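Local coordinates for ferulic acid esterase, AmCE1/Fae1A (Anaeromyces mucronatus, PDB 5CXX), which probably hydrolyses feruloyl esters as a carbohydrate esterase of family CE1 with an alpha/beta-hydrolase fold, and binds ferulic acid, at residues A[29-42]-A[124-137]. Residues are numbered along the deposited sequence; the frame is centred on the assembly and turned at random.
Sequences ITYYSKVTETERKM and NFINELIEVIMPYM. With SO4 (sulfate ion), chain E.
Glu-128, reaching from the helix to Tyr-31 and Ser-33 of the beta hairpin 29-42, illustrates how one buried acid can be shared by two hydroxyls and an arginine. Ser-33 OG donates to the syn lone pair of Glu-128 OE1 at 2.6 Å, while Tyr-31 OH approaches its OE2 from the anti side, also at 2.6 Å and 18° out of the carboxylate plane. A bend at chi2 (66°) brings the carboxylate nearer the hairpin. Arg-40 adds a long salt bridge, NH1 to Glu-128 OE2 at 3.5 Å; the same NH1 donates to Tyr-31 OH, which lies in the guanidinium plane at its edge, and Arg-40 NH2 bonds to the carbonyl oxygens of Asp-100 and Tyr-102. Ser-33 OG in turn accepts from the backbone N of Val-35 and of Thr-36, an ST turn and ST motif that shape the hairpin bend. A glutamine in place of Glu-128 would probably leave Arg-40 without its countercharge here and deprive either Ser-33 or Tyr-31 of an acceptor.

Apolar and aromatic packing flanks this network. Tyr-31 turns its ring edge toward the face of Tyr-136, planes at 50°, and its CE2 meets Val-132 CG1 at 3.5 Å. Met-42, extended beyond CG, brings CE to 3.4 Å from Tyr-136 CD1. At the bend, Val-35 CG2 touches Val-132 CG2 at 3.8 Å.

Two waters bridge the margins: one joins Lys-34 NZ to Glu-131 O, another links Thr-30 O, Tyr-136 OH and a sulfate, probably from the crystallisation liquor, to which Tyr-32 N donates.

The hairpin pairs strand 26-33, outermost in the central mixed sheet, with 38-45, and helix 125-140 packs across it. Ile-133 and Met-137 extend this packing to strands 58-62 and 95-99, whereas Phe-125 also reaches helix 157-168.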
loop_
_atom_site.group_PDB
_atom_site.type_symbol
_atom_site.label_atom_id
_atom_site.label_comp_id
_atom_site.label_asym_id
_atom_site.label_seq_id
_atom_site.Cartn_x
_atom_site.Cartn_y
_atom_site.Cartn_z
ATOM N N ILE A 29 -14.385 10.578 3.334
ATOM C CA ILE A 29 -14.743 10.641 4.728
ATOM C C ILE A 29 -13.851 11.619 5.468
ATOM O O ILE A 29 -12.611 11.605 5.299
ATOM C CB ILE A 29 -14.599 9.201 5.365
ATOM C CG1 ILE A 29 -15.517 8.186 4.636
ATOM C CG2 ILE A 29 -14.816 9.239 6.902
ATOM C CD1 ILE A 29 -16.935 8.646 4.492
ATOM N N THR A 30 -14.443 12.479 6.308
ATOM C CA THR A 30 -13.724 13.410 7.166
ATOM C C THR A 30 -13.816 12.890 8.592
ATOM O O THR A 30 -14.943 12.561 9.049
ATOM C CB THR A 30 -14.349 14.839 7.045
ATOM O OG1 THR A 30 -14.311 15.218 5.659
ATOM C CG2 THR A 30 -13.511 15.861 7.790
ATOM N N TYR A 31 -12.689 12.810 9.291
ATOM C CA TYR A 31 -12.680 12.179 10.619
ATOM C C TYR A 31 -11.595 12.850 11.469
ATOM O O TYR A 31 -10.613 13.434 10.939
ATOM C CB TYR A 31 -12.424 10.641 10.553
ATOM C CG TYR A 31 -11.025 10.326 10.067
ATOM C CD1 TYR A 31 -10.737 10.326 8.689
ATOM C CD2 TYR A 31 -9.992 10.105 10.990
ATOM C CE1 TYR A 31 -9.383 10.080 8.207
ATOM C CE2 TYR A 31 -8.671 9.828 10.529
ATOM C CZ TYR A 31 -8.390 9.872 9.156
ATOM O OH TYR A 31 -7.073 9.614 8.792
ATOM N N TYR A 32 -11.755 12.829 12.785
ATOM C CA TYR A 32 -10.765 13.531 13.612
ATOM C C TYR A 32 -9.639 12.582 14.034
ATOM O O TYR A 32 -9.941 11.506 14.515
ATOM C CB TYR A 32 -11.432 14.154 14.882
ATOM C CG TYR A 32 -10.460 15.000 15.678
ATOM C CD1 TYR A 32 -10.196 16.329 15.328
ATOM C CD2 TYR A 32 -9.715 14.449 16.726
ATOM C CE1 TYR A 32 -9.235 17.057 15.996
ATOM C CE2 TYR A 32 -8.782 15.136 17.395
ATOM C CZ TYR A 32 -8.515 16.505 17.033
ATOM O OH TYR A 32 -7.582 17.230 17.725
ATOM N N SER A 33 -8.403 13.053 13.927
ATOM C CA SER A 33 -7.223 12.244 14.342
ATOM C C SER A 33 -6.568 12.837 15.593
ATOM O O SER A 33 -6.049 13.955 15.577
ATOM C CB SER A 33 -6.190 12.244 13.210
ATOM O OG SER A 33 -4.940 11.740 13.758
ATOM N N LYS A 34 -6.565 12.035 16.665
ATOM C CA LYS A 34 -5.779 12.416 17.833
ATOM C C LYS A 34 -4.247 12.386 17.580
ATOM O O LYS A 34 -3.505 12.890 18.429
ATOM C CB LYS A 34 -6.113 11.532 19.046
ATOM C CG LYS A 34 -5.784 10.078 18.808
ATOM C CD LYS A 34 -6.303 9.230 20.020
ATOM C CE LYS A 34 -5.981 7.749 19.758
ATOM N NZ LYS A 34 -6.680 6.928 20.814
ATOM N N VAL A 35 -3.817 11.745 16.491
ATOM C CA VAL A 35 -2.392 11.652 16.189
ATOM C C VAL A 35 -1.899 12.973 15.582
ATOM O O VAL A 35 -0.898 13.546 16.050
ATOM C CB VAL A 35 -2.142 10.457 15.264
ATOM C CG1 VAL A 35 -0.748 10.543 14.668
ATOM C CG2 VAL A 35 -2.322 9.140 16.024
ATOM N N THR A 36 -2.617 13.460 14.591
ATOM C CA THR A 36 -2.267 14.798 14.002
ATOM C C THR A 36 -2.915 15.962 14.744
ATOM O O THR A 36 -2.549 17.128 14.561
ATOM C CB THR A 36 -2.699 14.895 12.527
ATOM O OG1 THR A 36 -4.128 14.734 12.450
ATOM C CG2 THR A 36 -2.027 13.751 11.690
ATOM N N GLU A 37 -3.862 15.655 15.607
ATOM C CA GLU A 37 -4.727 16.650 16.296
ATOM C C GLU A 37 -5.447 17.543 15.293
ATOM O O GLU A 37 -5.689 18.716 15.562
ATOM C CB GLU A 37 -3.944 17.472 17.330
ATOM C CG GLU A 37 -3.281 16.520 18.356
ATOM C CD GLU A 37 -2.616 17.230 19.519
ATOM O OE1 GLU A 37 -2.930 18.394 19.826
ATOM O OE2 GLU A 37 -1.697 16.627 20.135
ATOM N N THR A 38 -5.877 16.944 14.186
ATOM C CA THR A 38 -6.639 17.669 13.180
ATOM C C THR A 38 -7.680 16.760 12.547
ATOM O O THR A 38 -7.607 15.546 12.665
ATOM C CB THR A 38 -5.733 18.193 12.048
ATOM O OG1 THR A 38 -5.112 17.082 11.419
ATOM C CG2 THR A 38 -4.670 19.147 12.591
ATOM N N GLU A 39 -8.636 17.422 11.900
ATOM C CA GLU A 39 -9.539 16.703 10.983
ATOM C C GLU A 39 -8.813 16.299 9.712
ATOM O O GLU A 39 -8.069 17.101 9.127
ATOM C CB GLU A 39 -10.755 17.572 10.619
ATOM C CG GLU A 39 -11.623 17.986 11.792
ATOM C CD GLU A 39 -12.605 16.909 12.268
ATOM O OE1 GLU A 39 -12.791 15.897 11.569
ATOM O OE2 GLU A 39 -13.220 17.088 13.349
ATOM N N ARG A 40 -8.944 15.029 9.345
ATOM C CA ARG A 40 -8.275 14.492 8.166
ATOM C C ARG A 40 -9.289 13.871 7.208
ATOM O O ARG A 40 -10.466 13.743 7.540
ATOM C CB ARG A 40 -7.229 13.452 8.571
ATOM C CG ARG A 40 -6.377 13.852 9.765
ATOM C CD ARG A 40 -5.200 12.907 9.941
ATOM N NE ARG A 40 -4.183 13.102 8.912
ATOM C CZ ARG A 40 -3.921 12.229 7.946
ATOM N NH1 ARG A 40 -4.601 11.092 7.872
ATOM N NH2 ARG A 40 -2.978 12.490 7.050
ATOM N N LYS A 41 -8.828 13.490 6.021
ATOM C CA LYS A 41 -9.710 12.864 5.022
ATOM C C LYS A 41 -9.150 11.534 4.559
ATOM O O LYS A 41 -7.925 11.348 4.518
ATOM C CB LYS A 41 -9.859 13.765 3.803
ATOM C CG LYS A 41 -10.698 15.122 4.177
ATOM C CD LYS A 41 -10.966 16.019 2.981
ATOM C CE LYS A 41 -12.004 17.105 3.306
ATOM N NZ LYS A 41 -11.875 17.538 4.710
ATOM N N MET A 42 -10.063 10.620 4.211
ATOM C CA MET A 42 -9.657 9.367 3.538
ATOM C C MET A 42 -10.806 8.998 2.586
ATOM O O MET A 42 -11.959 9.362 2.839
ATOM C CB MET A 42 -9.408 8.173 4.515
ATOM C CG MET A 42 -10.625 7.885 5.413
ATOM S SD MET A 42 -9.994 6.660 6.608
ATOM C CE MET A 42 -11.439 6.491 7.707
ATOM N N ASN A 124 5.102 8.828 10.528
ATOM C CA ASN A 124 4.153 8.867 11.615
ATOM C C ASN A 124 2.828 8.226 11.261
ATOM O O ASN A 124 1.968 8.022 12.141
ATOM C CB ASN A 124 3.931 10.357 12.046
ATOM C CG ASN A 124 3.365 10.456 13.428
ATOM O OD1 ASN A 124 3.843 9.769 14.361
ATOM N ND2 ASN A 124 2.410 11.374 13.615
ATOM N N PHE A 125 2.642 7.898 9.986
ATOM C CA PHE A 125 1.431 7.248 9.543
ATOM C C PHE A 125 1.223 5.886 10.235
ATOM O O PHE A 125 0.068 5.473 10.378
ATOM C CB PHE A 125 1.433 7.051 8.004
ATOM C CG PHE A 125 0.088 6.539 7.517
ATOM C CD1 PHE A 125 -1.020 7.396 7.516
ATOM C CD2 PHE A 125 -0.082 5.218 7.131
ATOM C CE1 PHE A 125 -2.285 6.920 7.160
ATOM C CE2 PHE A 125 -1.307 4.754 6.766
ATOM C CZ PHE A 125 -2.435 5.601 6.751
ATOM N N ILE A 126 2.299 5.262 10.723
ATOM C CA ILE A 126 2.086 4.023 11.497
ATOM C C ILE A 126 1.158 4.284 12.691
ATOM O O ILE A 126 0.268 3.491 12.976
ATOM C CB ILE A 126 3.426 3.410 11.942
ATOM C CG1 ILE A 126 3.183 2.034 12.609
ATOM C CG2 ILE A 126 4.170 4.330 12.970
ATOM C CD1 ILE A 126 4.543 1.269 12.777
ATOM N N ASN A 127 1.253 5.446 13.319
ATOM C CA ASN A 127 0.399 5.782 14.426
ATOM C C ASN A 127 -1.031 6.168 13.960
ATOM O O ASN A 127 -2.023 5.746 14.569
ATOM C CB ASN A 127 1.023 6.935 15.257
ATOM C CG ASN A 127 2.340 6.491 15.864
ATOM O OD1 ASN A 127 2.355 5.422 16.488
ATOM N ND2 ASN A 127 3.449 7.200 15.607
ATOM N N GLU A 128 -1.104 6.922 12.856
ATOM C CA GLU A 128 -2.423 7.291 12.265
ATOM C C GLU A 128 -3.205 6.040 11.894
ATOM O O GLU A 128 -4.380 5.923 12.245
ATOM C CB GLU A 128 -2.208 8.164 11.003
ATOM C CG GLU A 128 -3.532 8.569 10.300
ATOM C CD GLU A 128 -4.372 9.498 11.191
ATOM O OE1 GLU A 128 -3.843 10.050 12.190
ATOM O OE2 GLU A 128 -5.579 9.656 10.901
ATOM N N LEU A 129 -2.517 5.084 11.269
ATOM C CA LEU A 129 -3.237 3.886 10.804
ATOM C C LEU A 129 -3.744 3.073 12.024
ATOM O O LEU A 129 -4.907 2.671 12.088
ATOM C CB LEU A 129 -2.305 3.067 9.886
ATOM C CG LEU A 129 -2.982 1.736 9.435
ATOM C CD1 LEU A 129 -4.135 1.998 8.469
ATOM C CD2 LEU A 129 -1.897 0.835 8.753
ATOM N N ILE A 130 -2.827 2.795 12.970
ATOM C CA ILE A 130 -3.145 1.818 14.039
ATOM C C ILE A 130 -4.025 2.427 15.117
ATOM O O ILE A 130 -4.954 1.763 15.615
ATOM C CB ILE A 130 -1.807 1.258 14.614
ATOM C CG1 ILE A 130 -1.159 0.417 13.506
ATOM C CG2 ILE A 130 -2.051 0.482 15.897
ATOM C CD1 ILE A 130 0.316 -0.001 13.865
ATOM N N GLU A 131 -3.773 3.713 15.444
ATOM C CA GLU A 131 -4.495 4.355 16.545
ATOM C C GLU A 131 -5.804 5.023 16.111
ATOM O O GLU A 131 -6.669 5.241 16.960
ATOM C CB GLU A 131 -3.634 5.447 17.224
ATOM C CG GLU A 131 -2.352 4.846 17.815
ATOM C CD GLU A 131 -1.481 5.929 18.422
ATOM O OE1 GLU A 131 -1.982 7.014 18.775
ATOM O OE2 GLU A 131 -0.280 5.715 18.527
ATOM N N VAL A 132 -5.907 5.398 14.831
ATOM C CA VAL A 132 -7.067 6.222 14.406
ATOM C C VAL A 132 -7.848 5.557 13.281
ATOM O O VAL A 132 -9.073 5.374 13.438
ATOM C CB VAL A 132 -6.662 7.624 13.945
ATOM C CG1 VAL A 132 -7.934 8.465 13.679
ATOM C CG2 VAL A 132 -5.902 8.287 15.056
ATOM N N ILE A 133 -7.193 5.226 12.174
ATOM C CA ILE A 133 -7.955 4.757 11.019
ATOM C C ILE A 133 -8.530 3.348 11.207
ATOM O O ILE A 133 -9.732 3.108 10.934
ATOM C CB ILE A 133 -7.103 4.791 9.775
ATOM C CG1 ILE A 133 -6.883 6.281 9.345
ATOM C CG2 ILE A 133 -7.814 4.110 8.561
ATOM C CD1 ILE A 133 -5.881 6.387 8.168
ATOM N N MET A 134 -7.740 2.435 11.706
ATOM C CA MET A 134 -8.249 1.084 11.903
ATOM C C MET A 134 -9.411 1.042 12.885
ATOM O O MET A 134 -10.448 0.414 12.610
ATOM C CB MET A 134 -7.124 0.129 12.341
ATOM C CG MET A 134 -6.312 -0.250 11.183
ATOM S SD MET A 134 -4.899 -1.217 11.732
ATOM C CE MET A 134 -5.650 -2.822 11.735
ATOM N N PRO A 135 -9.310 1.751 14.049
ATOM C CA PRO A 135 -10.506 1.777 14.919
ATOM C C PRO A 135 -11.707 2.469 14.244
ATOM O O PRO A 135 -12.851 2.053 14.438
ATOM C CB PRO A 135 -10.034 2.574 16.152
ATOM C CG PRO A 135 -8.515 2.338 16.176
ATOM C CD PRO A 135 -8.099 2.267 14.747
ATOM N N TYR A 136 -11.469 3.519 13.456
ATOM C CA TYR A 136 -12.597 4.166 12.775
ATOM C C TYR A 136 -13.332 3.159 11.879
ATOM O O TYR A 136 -14.552 3.066 11.862
ATOM C CB TYR A 136 -12.062 5.334 11.948
ATOM C CG TYR A 136 -13.197 6.139 11.335
ATOM C CD1 TYR A 136 -13.778 5.735 10.123
ATOM C CD2 TYR A 136 -13.669 7.311 11.957
ATOM C CE1 TYR A 136 -14.868 6.466 9.565
ATOM C CE2 TYR A 136 -14.713 8.030 11.408
ATOM C CZ TYR A 136 -15.319 7.587 10.232
ATOM O OH TYR A 136 -16.382 8.324 9.724
ATOM N N MET A 137 -12.547 2.420 11.097
ATOM C CA MET A 137 -13.153 1.454 10.166
ATOM C C MET A 137 -13.944 0.419 10.914
ATOM O O MET A 137 -15.040 0.057 10.461
ATOM C CB MET A 137 -12.063 0.756 9.314
ATOM C CG MET A 137 -11.375 1.716 8.317
ATOM S SD MET A 137 -12.532 2.588 7.196
ATOM C CE MET A 137 -13.229 1.157 6.284
HETATM S S SO4 E . -15.105 11.246 14.250
HETATM O O1 SO4 E . -14.366 10.008 14.645
HETATM O O2 SO4 E . -14.204 12.234 13.729
HETATM O O3 SO4 E . -15.711 11.751 15.476
HETATM O O4 SO4 E . -16.171 11.038 13.238
HETATM O O HOH W 1 -16.417 10.940 10.512
HETATM O O HOH W 2 -6.856 4.385 19.493
#